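Local coordinates for 223aa long hypothetical arylmalonate decarboxylase (PDB 2DGD), which is of unknown function but probably acts as a lyase related to arylmalonate decarboxylase, assembling as an octamer, at residues E20-K25 with L182-A187; M26-V31 with I216-P221. All blocks are in the same frame, centred on the assembly; numbering follows the deposited sequence.

Contact 1 (E20-K25 with L182-A187); sequences EYDLWK and LSTYEA
Y21, on helix 19-26, reaches across to E186, and its OH donates to OE1 of that residue at 2.7 Å. The acceptor uses its syn lone pair, and OE1 lies at the edge of the Y21 ring, with ring and carboxylate nearly coplanar (26° apart). The tyrosine CG is turned away from the backbone N, and S183 OG comes obliquely to CD2 of the ring.

The carboxylate of D22 grips the loop backbone with both oxygens. OD1 accepts the T184 N-H through its syn lone pair, at 2.8 Å from that N and with an angle of 151° at the hydrogen. OD2 takes two donors, one on each face of the carboxylate plane: S183 OG at 2.8 Å and Y185 N at 3.2 Å. Outside the pair of segments, N203 ND2 gives a further bond to OD1. With an alanine here, the N-H groups of T184 and Y185 and the hydroxyl of S183 would probably lose the carboxylate that accepts from all three, leaving the loop less firmly fixed to the helix.

One turn on from Y21, K25 lays its aliphatic part over a face of the Y185 ring. CB stands 3.7 Å from the ring centroid, 5° off the normal, a CH-pi contact almost directly above the centre.

The helix follows strand 6-13 of one sheet and the loop follows strand 174-177 of the other, so the contact joins the two alpha/beta halves of a fold consistent with the Asp/Glu racemase clan. So many donors gathered round one buried carboxylate, two of them backbone N-H groups of the loop that leads to helix 187-195, would probably favour a negatively charged D22.

Contact 2 (M26-V31 with I216-P221); sequences MAPEGV and IKAKLP
P28 and V31, the first and last residues of a type II beta turn, both meet I216; the turn takes the chain from helix 19-26 into strand 31-38. It is closed by V31 N bonded to P28 O at 3.1 Å, and G30 takes the positive phi (98°) that this turn type places at its third residue.

No hydrogen bond crosses between the two segments; what joins them is apolar packing, in two patches. At the turn, the P28 ring crosses the I216 side chain at about a right angle, CG lying 3.6 Å from CG2, while the same CG also touches A218 CB. The methyl CG2 of V31 comes against I216 CD1 at 4.0 Å. At the helix end, selenomethionine M26 packs with L220 and P221, its side chain crossing the P221 ring. M207 of helix 202-214 touches both M26 and L220.

Beyond the chain, D194 of a third subunit accepts from K217 N, placing this edge at a subunit interface. M26 runs extended through chi2 (180°) and bends only at chi3; its selenium atom SE lies 4.1 Å from P221 CD, and its CB 4.0 Å from L220 CD1.

Overall arrangement
From the N terminus, the chain first supplies helix 19-26 and then the turn leading into strand 31-38, so residues 20-25 and 26-31 follow one another directly. Their partners come much later: 182-187 closes contact 1 over 156 intervening residues, and 216-221, after helix 202-214, closes contact 2 over 184. The two loops therefore cross rather than nest. Contact 1 ties the helix to the loop after strand 174-177, and contact 2 fastens the end of that helix to the C-terminal tail. Their centres lie about 13 Å apart, and they touch where Y185 CD2 packs on M26 CG at 3.6 Å, with P221 also against Y185.

Contact 1 (E20-K25 with L182-A187)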
loop_
_atom_site.group_PDB
_atom_site.type_symbol
_atom_site.label_atom_id
_atom_site.label_comp_id
_atom_site.label_asym_id
_atom_site.label_seq_id
_atom_site.Cartn_x
_atom_site.Cartn_y
_atom_site.Cartn_z
ATOM N N GLU A 20 8.972 -20.644 19.486
ATOM C CA GLU A 20 9.796 -20.262 18.351
ATOM C C GLU A 20 9.022 -19.341 17.423
ATOM O O GLU A 20 9.561 -18.362 16.912
ATOM C CB GLU A 20 10.278 -21.514 17.619
ATOM C CG GLU A 20 11.260 -22.321 18.452
ATOM C CD GLU A 20 11.459 -23.725 17.941
ATOM O OE1 GLU A 20 10.458 -24.451 17.816
ATOM O OE2 GLU A 20 12.615 -24.112 17.669
ATOM N N TYR A 21 7.747 -19.648 17.215
ATOM C CA TYR A 21 6.901 -18.828 16.355
ATOM C C TYR A 21 6.754 -17.421 16.942
ATOM O O TYR A 21 6.966 -16.432 16.246
ATOM C CB TYR A 21 5.525 -19.474 16.204
ATOM C CG TYR A 21 4.513 -18.597 15.507
ATOM C CD1 TYR A 21 4.475 -18.502 14.112
ATOM C CD2 TYR A 21 3.597 -17.846 16.247
ATOM C CE1 TYR A 21 3.541 -17.683 13.474
ATOM C CE2 TYR A 21 2.665 -17.026 15.619
ATOM C CZ TYR A 21 2.640 -16.950 14.238
ATOM O OH TYR A 21 1.701 -16.143 13.640
ATOM N N ASP A 22 6.385 -17.337 18.219
ATOM C CA ASP A 22 6.231 -16.049 18.893
ATOM C C ASP A 22 7.505 -15.217 18.792
ATOM O O ASP A 22 7.468 -14.052 18.396
ATOM C CB ASP A 22 5.886 -16.246 20.372
ATOM C CG ASP A 22 4.410 -16.493 20.601
ATOM O OD1 ASP A 22 4.023 -16.745 21.761
ATOM O OD2 ASP A 22 3.635 -16.430 19.627
ATOM N N LEU A 23 8.630 -15.828 19.150
ATOM C CA LEU A 23 9.921 -15.156 19.119
ATOM C C LEU A 23 10.268 -14.558 17.758
ATOM O O LEU A 23 10.731 -13.426 17.681
ATOM C CB LEU A 23 11.014 -16.126 19.574
ATOM C CG LEU A 23 11.599 -15.919 20.983
ATOM C CD1 LEU A 23 10.574 -15.303 21.924
ATOM C CD2 LEU A 23 12.096 -17.262 21.517
ATOM N N TRP A 24 10.047 -15.305 16.684
ATOM C CA TRP A 24 10.341 -14.789 15.352
ATOM C C TRP A 24 9.395 -13.661 14.962
ATOM O O TRP A 24 9.804 -12.677 14.358
ATOM C CB TRP A 24 10.265 -15.903 14.305
ATOM C CG TRP A 24 11.560 -16.650 14.139
ATOM C CD1 TRP A 24 11.901 -17.857 14.693
ATOM C CD2 TRP A 24 12.702 -16.217 13.388
ATOM N NE1 TRP A 24 13.181 -18.200 14.330
ATOM C CE2 TRP A 24 13.698 -17.214 13.531
ATOM C CE3 TRP A 24 12.983 -15.084 12.609
ATOM C CZ2 TRP A 24 14.955 -17.111 12.920
ATOM C CZ3 TRP A 24 14.233 -14.983 12.006
ATOM C CH2 TRP A 24 15.202 -15.993 12.165
ATOM N N LYS A 25 8.122 -13.809 15.300
ATOM C CA LYS A 25 7.147 -12.780 14.993
ATOM C C LYS A 25 7.498 -11.470 15.707
ATOM O O LYS A 25 7.237 -10.385 15.196
ATOM C CB LYS A 25 5.760 -13.257 15.414
ATOM C CG LYS A 25 5.096 -14.141 14.385
ATOM C CD LYS A 25 4.714 -13.284 13.210
ATOM C CE LYS A 25 4.007 -14.049 12.109
ATOM N NZ LYS A 25 3.555 -13.081 11.050
ATOM N N LEU A 182 2.458 -21.759 24.691
ATOM C CA LEU A 182 1.344 -21.070 24.064
ATOM C C LEU A 182 1.859 -19.984 23.129
ATOM O O LEU A 182 2.752 -19.216 23.487
ATOM C CB LEU A 182 0.460 -20.415 25.124
ATOM C CG LEU A 182 -0.482 -21.278 25.965
ATOM C CD1 LEU A 182 -1.154 -20.401 27.018
ATOM C CD2 LEU A 182 -1.527 -21.944 25.074
ATOM N N SER A 183 1.313 -19.929 21.923
ATOM C CA SER A 183 1.694 -18.893 20.978
ATOM C C SER A 183 0.723 -17.751 21.268
ATOM O O SER A 183 -0.451 -17.797 20.869
ATOM C CB SER A 183 1.513 -19.381 19.554
ATOM O OG SER A 183 1.752 -18.325 18.649
ATOM N N THR A 184 1.215 -16.738 21.971
ATOM C CA THR A 184 0.385 -15.614 22.375
ATOM C C THR A 184 0.565 -14.325 21.591
ATOM O O THR A 184 -0.062 -13.323 21.901
ATOM C CB THR A 184 0.622 -15.314 23.859
ATOM O OG1 THR A 184 2.033 -15.210 24.096
ATOM C CG2 THR A 184 0.062 -16.429 24.720
ATOM N N TYR A 185 1.408 -14.349 20.569
ATOM C CA TYR A 185 1.660 -13.150 19.776
ATOM C C TYR A 185 0.405 -12.354 19.395
ATOM O O TYR A 185 0.367 -11.141 19.575
ATOM C CB TYR A 185 2.435 -13.509 18.511
ATOM C CG TYR A 185 2.846 -12.297 17.723
ATOM C CD1 TYR A 185 2.286 -12.021 16.476
ATOM C CD2 TYR A 185 3.772 -11.400 18.243
ATOM C CE1 TYR A 185 2.642 -10.878 15.773
ATOM C CE2 TYR A 185 4.135 -10.259 17.547
ATOM C CZ TYR A 185 3.566 -10.004 16.314
ATOM O OH TYR A 185 3.929 -8.870 15.635
ATOM N N GLU A 186 -0.612 -13.028 18.866
ATOM C CA GLU A 186 -1.845 -12.352 18.470
ATOM C C GLU A 186 -2.829 -12.181 19.629
ATOM O O GLU A 186 -3.280 -11.070 19.914
ATOM C CB GLU A 186 -2.548 -13.111 17.333
ATOM C CG GLU A 186 -1.758 -13.232 16.041
ATOM C CD GLU A 186 -0.786 -14.413 16.035
ATOM O OE1 GLU A 186 -0.042 -14.564 15.031
ATOM O OE2 GLU A 186 -0.769 -15.196 17.023
ATOM N N ALA A 187 -3.165 -13.290 20.284
ATOM C CA ALA A 187 -4.107 -13.280 21.400
ATOM C C ALA A 187 -3.871 -12.112 22.348
ATOM O O ALA A 187 -4.785 -11.370 22.685
ATOM C CB ALA A 187 -4.019 -14.593 22.158
#

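Contact 2 (M26-V31 with I216-P221)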
loop_
_atom_site.group_PDB
_atom_site.type_symbol
_atom_site.label_atom_id
_atom_site.label_comp_id
_atom_site.label_asym_id
_atom_site.label_seq_id
_atom_site.Cartn_x
_atom_site.Cartn_y
_atom_site.Cartn_z
HETATM N N MSE A 26 8.100 -11.577 16.887
HETATM C CA MSE A 26 8.481 -10.405 17.666
HETATM C C MSE A 26 9.864 -9.880 17.305
HETATM O O MSE A 26 10.195 -8.724 17.582
HETATM C CB MSE A 26 8.449 -10.735 19.158
HETATM C CG MSE A 26 7.112 -11.252 19.634
HETATM SE SE MSE A 26 7.086 -11.673 21.518
HETATM C CE MSE A 26 7.785 -13.459 21.470
ATOM N N ALA A 27 10.676 -10.727 16.687
ATOM C CA ALA A 27 12.026 -10.329 16.320
ATOM C C ALA A 27 12.027 -9.160 15.352
ATOM O O ALA A 27 11.431 -9.237 14.281
ATOM C CB ALA A 27 12.765 -11.505 15.706
ATOM N N PRO A 28 12.670 -8.042 15.729
ATOM C CA PRO A 28 12.716 -6.888 14.829
ATOM C C PRO A 28 13.678 -7.197 13.690
ATOM O O PRO A 28 14.424 -8.177 13.754
ATOM C CB PRO A 28 13.201 -5.757 15.736
ATOM C CG PRO A 28 14.033 -6.453 16.736
ATOM C CD PRO A 28 13.224 -7.694 17.049
ATOM N N GLU A 29 13.669 -6.368 12.655
ATOM C CA GLU A 29 14.533 -6.600 11.499
ATOM C C GLU A 29 16.022 -6.660 11.804
ATOM O O GLU A 29 16.570 -5.752 12.425
ATOM C CB GLU A 29 14.297 -5.527 10.452
ATOM C CG GLU A 29 13.972 -6.080 9.096
ATOM C CD GLU A 29 14.704 -5.345 8.011
ATOM O OE1 GLU A 29 14.703 -4.090 8.045
ATOM O OE2 GLU A 29 15.279 -6.019 7.125
ATOM N N GLY A 30 16.675 -7.719 11.349
ATOM C CA GLY A 30 18.094 -7.858 11.584
ATOM C C GLY A 30 18.368 -8.756 12.769
ATOM O O GLY A 30 19.524 -9.021 13.111
ATOM N N VAL A 31 17.303 -9.223 13.407
ATOM C CA VAL A 31 17.436 -10.098 14.560
ATOM C C VAL A 31 16.996 -11.495 14.162
ATOM O O VAL A 31 16.009 -11.660 13.445
ATOM C CB VAL A 31 16.550 -9.613 15.736
ATOM C CG1 VAL A 31 16.747 -10.498 16.953
ATOM C CG2 VAL A 31 16.882 -8.192 16.078
ATOM N N ILE A 216 17.972 -3.303 21.640
ATOM C CA ILE A 216 17.408 -3.297 20.306
ATOM C C ILE A 216 15.967 -2.796 20.426
ATOM O O ILE A 216 15.152 -3.397 21.127
ATOM C CB ILE A 216 17.423 -4.720 19.688
ATOM C CG1 ILE A 216 18.861 -5.234 19.592
ATOM C CG2 ILE A 216 16.780 -4.698 18.321
ATOM C CD1 ILE A 216 18.973 -6.662 19.129
ATOM N N LYS A 217 15.665 -1.687 19.759
ATOM C CA LYS A 217 14.320 -1.121 19.795
ATOM C C LYS A 217 13.309 -2.126 19.261
ATOM O O LYS A 217 13.571 -2.821 18.283
ATOM C CB LYS A 217 14.263 0.166 18.958
ATOM C CG LYS A 217 12.854 0.654 18.620
ATOM C CD LYS A 217 12.125 1.189 19.837
ATOM C CE LYS A 217 12.329 2.685 19.993
ATOM N NZ LYS A 217 11.727 3.427 18.841
ATOM N N ALA A 218 12.148 -2.204 19.903
ATOM C CA ALA A 218 11.121 -3.135 19.457
ATOM C C ALA A 218 9.790 -2.917 20.157
ATOM O O ALA A 218 9.747 -2.521 21.319
ATOM C CB ALA A 218 11.593 -4.577 19.678
ATOM N N LYS A 219 8.709 -3.184 19.434
ATOM C CA LYS A 219 7.370 -3.048 19.975
ATOM C C LYS A 219 6.751 -4.418 20.233
ATOM O O LYS A 219 6.175 -5.035 19.338
ATOM C CB LYS A 219 6.474 -2.255 19.018
ATOM C CG LYS A 219 5.029 -2.180 19.507
ATOM C CD LYS A 219 4.191 -1.162 18.749
ATOM C CE LYS A 219 2.804 -1.008 19.400
ATOM N NZ LYS A 219 1.977 0.097 18.807
ATOM N N LEU A 220 6.881 -4.902 21.460
ATOM C CA LEU A 220 6.315 -6.189 21.815
ATOM C C LEU A 220 4.808 -6.013 21.948
ATOM O O LEU A 220 4.320 -4.895 22.122
ATOM C CB LEU A 220 6.924 -6.693 23.122
ATOM C CG LEU A 220 8.431 -6.961 23.091
ATOM C CD1 LEU A 220 8.790 -7.753 21.851
ATOM C CD2 LEU A 220 9.178 -5.652 23.092
ATOM N N PRO A 221 4.050 -7.115 21.861
ATOM C CA PRO A 221 2.591 -7.085 21.962
ATOM C C PRO A 221 1.988 -7.207 23.359
ATOM O O PRO A 221 2.547 -7.862 24.243
ATOM C CB PRO A 221 2.180 -8.241 21.068
ATOM C CG PRO A 221 3.230 -9.250 21.382
ATOM C CD PRO A 221 4.506 -8.434 21.383
#